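Local coordinates for conserved hypothetical protein (Staphylococcus aureus subsp. aureus, PDB 2AP3) that is of unknown function, belongs to a family of putative cell-wall binding lipoproteins and folds as a bundle of long helices, at residues 94-99 / 120-125. Residues are numbered along the deposited sequence; the frame is centred on the assembly and turned at random.
Sequences QDFKKA and DVLKEK
Phe96 and Leu122 have the nearest CA atoms of the two segments, 8.4 Å apart, a gap that side chains alone bridge. Residues 94-99 come from the C-terminal end of helix 61-96, with a type I beta turn from Phe96 to Ala99 tied by Ala99 N to Phe96 O at 2.8 Å, whereas residues 120-125 lie within the long helix 109-150, the next helix along the chain.

Phe96 is the single residue of its segment to reach across, and a long, flat ring suits the task because it can span this separation and touch two side chains at once. Its CB points toward helix 109-150, and with CG anti to the backbone N (chi1 158°) the far end of the ring, CE1, CZ and CE2, is carried to Leu122 and Lys123. CE2 rests 3.8 Å from CB of Leu122, with CD1 of the same leucine slightly farther off. On the CE1 side the extended chain of Lys123 crosses the phenylalanine at about a right angle: its CG comes within 3.7 Å of CE1, and its CE reaches the ring edge in plane, 3.8 Å from CZ. A lysine suits this margin because its methylenes can pack against the aromatic while its ammonium end probably lies toward solvent; NZ forms a long ion pair with OD1 of Asp120.

Leu122, branched, apolar and buried, offers CB and CD1 to the ring and also touches Tyr21 and Val25 of helix 10-30; Phe96 further meets the ring of Tyr126. The contact thus joins consecutive antiparallel helices of the bundle by van der Waals packing.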
loop_
_atom_site.group_PDB
_atom_site.type_symbol
_atom_site.label_atom_id
_atom_site.label_comp_id
_atom_site.label_asym_id
_atom_site.label_seq_id
_atom_site.Cartn_x
_atom_site.Cartn_y
_atom_site.Cartn_z
ATOM N N GLN A 94 -4.326 1.001 13.816
ATOM C CA GLN A 94 -5.123 1.098 15.051
ATOM C C GLN A 94 -4.881 -0.090 15.976
ATOM O O GLN A 94 -4.804 0.080 17.197
ATOM C CB GLN A 94 -6.618 1.240 14.737
ATOM C CG GLN A 94 -7.026 2.654 14.330
ATOM C CD GLN A 94 -8.526 2.816 14.104
ATOM O OE1 GLN A 94 -8.957 3.258 13.039
ATOM N NE2 GLN A 94 -9.325 2.466 15.115
ATOM N N ASP A 95 -4.768 -1.282 15.390
ATOM C CA ASP A 95 -4.507 -2.502 16.146
ATOM C C ASP A 95 -3.054 -2.573 16.605
ATOM O O ASP A 95 -2.755 -3.162 17.651
ATOM C CB ASP A 95 -4.841 -3.741 15.311
ATOM C CG ASP A 95 -6.337 -3.929 15.098
ATOM O OD1 ASP A 95 -7.143 -3.227 15.743
ATOM O OD2 ASP A 95 -6.707 -4.792 14.278
ATOM N N PHE A 96 -2.163 -1.981 15.812
ATOM C CA PHE A 96 -0.728 -1.976 16.093
ATOM C C PHE A 96 -0.405 -1.294 17.413
ATOM O O PHE A 96 0.289 -1.870 18.253
ATOM C CB PHE A 96 0.058 -1.306 14.954
ATOM C CG PHE A 96 1.414 -0.784 15.371
ATOM C CD1 PHE A 96 1.627 0.585 15.532
ATOM C CD2 PHE A 96 2.470 -1.661 15.616
ATOM C CE1 PHE A 96 2.873 1.072 15.925
ATOM C CE2 PHE A 96 3.719 -1.181 16.011
ATOM C CZ PHE A 96 3.919 0.184 16.166
ATOM N N LYS A 97 -0.910 -0.072 17.586
ATOM C CA LYS A 97 -0.587 0.755 18.753
ATOM C C LYS A 97 -0.933 0.080 20.085
ATOM O O LYS A 97 -0.414 0.464 21.139
ATOM C CB LYS A 97 -1.275 2.121 18.653
ATOM C CG LYS A 97 -0.797 2.963 17.489
ATOM C CD LYS A 97 -1.368 4.363 17.539
ATOM C CE LYS A 97 -0.702 5.249 16.505
ATOM N NZ LYS A 97 -1.227 6.644 16.545
ATOM N N LYS A 98 -1.796 -0.933 20.020
ATOM C CA LYS A 98 -2.227 -1.683 21.197
ATOM C C LYS A 98 -1.213 -2.764 21.583
ATOM O O LYS A 98 -1.216 -3.252 22.725
ATOM C CB LYS A 98 -3.612 -2.303 20.963
ATOM C CG LYS A 98 -4.656 -1.326 20.411
ATOM C CD LYS A 98 -6.009 -1.994 20.192
ATOM C CE LYS A 98 -6.987 -1.695 21.324
ATOM N NZ LYS A 98 -6.744 -2.512 22.548
ATOM N N ALA A 99 -0.342 -3.119 20.635
ATOM C CA ALA A 99 0.684 -4.135 20.856
ATOM C C ALA A 99 1.986 -3.551 21.415
ATOM O O ALA A 99 2.066 -2.366 21.749
ATOM C CB ALA A 99 0.955 -4.905 19.562
ATOM N N ASP A 120 9.547 0.714 15.818
ATOM C CA ASP A 120 9.848 1.929 15.087
ATOM C C ASP A 120 9.781 1.722 13.584
ATOM O O ASP A 120 9.380 2.623 12.866
ATOM C CB ASP A 120 11.214 2.483 15.491
ATOM C CG ASP A 120 11.228 3.007 16.910
ATOM O OD1 ASP A 120 10.157 3.370 17.445
ATOM O OD2 ASP A 120 12.326 3.072 17.494
ATOM N N VAL A 121 10.191 0.542 13.129
ATOM C CA VAL A 121 10.142 0.205 11.713
ATOM C C VAL A 121 8.700 -0.022 11.281
ATOM O O VAL A 121 8.325 0.379 10.182
ATOM C CB VAL A 121 11.076 -0.991 11.361
ATOM C CG1 VAL A 121 10.997 -1.369 9.874
ATOM C CG2 VAL A 121 12.511 -0.612 11.706
ATOM N N LEU A 122 7.894 -0.620 12.159
ATOM C CA LEU A 122 6.465 -0.759 11.881
ATOM C C LEU A 122 5.791 0.615 11.810
ATOM O O LEU A 122 4.966 0.857 10.919
ATOM C CB LEU A 122 5.786 -1.684 12.904
ATOM C CG LEU A 122 6.087 -3.174 12.718
ATOM C CD1 LEU A 122 5.855 -3.958 14.016
ATOM C CD2 LEU A 122 5.254 -3.791 11.599
ATOM N N LYS A 123 6.162 1.527 12.713
ATOM C CA LYS A 123 5.733 2.929 12.615
ATOM C C LYS A 123 6.122 3.553 11.264
ATOM O O LYS A 123 5.312 4.224 10.632
ATOM C CB LYS A 123 6.297 3.771 13.781
ATOM C CG LYS A 123 5.552 3.538 15.077
ATOM C CD LYS A 123 6.403 3.790 16.316
ATOM C CE LYS A 123 5.668 3.292 17.548
ATOM N NZ LYS A 123 6.445 3.409 18.817
ATOM N N GLU A 124 7.344 3.294 10.806
ATOM C CA GLU A 124 7.799 3.827 9.521
ATOM C C GLU A 124 6.976 3.216 8.369
ATOM O O GLU A 124 6.698 3.899 7.362
ATOM C CB GLU A 124 9.297 3.575 9.318
ATOM C CG GLU A 124 9.901 4.377 8.168
ATOM C CD GLU A 124 9.360 5.807 8.102
ATOM O OE1 GLU A 124 9.633 6.604 9.024
ATOM O OE2 GLU A 124 8.646 6.134 7.134
ATOM N N LYS A 125 6.580 1.946 8.527
ATOM C CA LYS A 125 5.750 1.261 7.520
ATOM C C LYS A 125 4.454 2.032 7.302
ATOM O O LYS A 125 4.082 2.343 6.165
ATOM C CB LYS A 125 5.421 -0.184 7.942
ATOM C CG LYS A 125 4.393 -0.893 7.018
ATOM C CD LYS A 125 3.867 -2.217 7.614
ATOM C CE LYS A 125 2.631 -2.753 6.862
ATOM N NZ LYS A 125 2.176 -4.098 7.360
#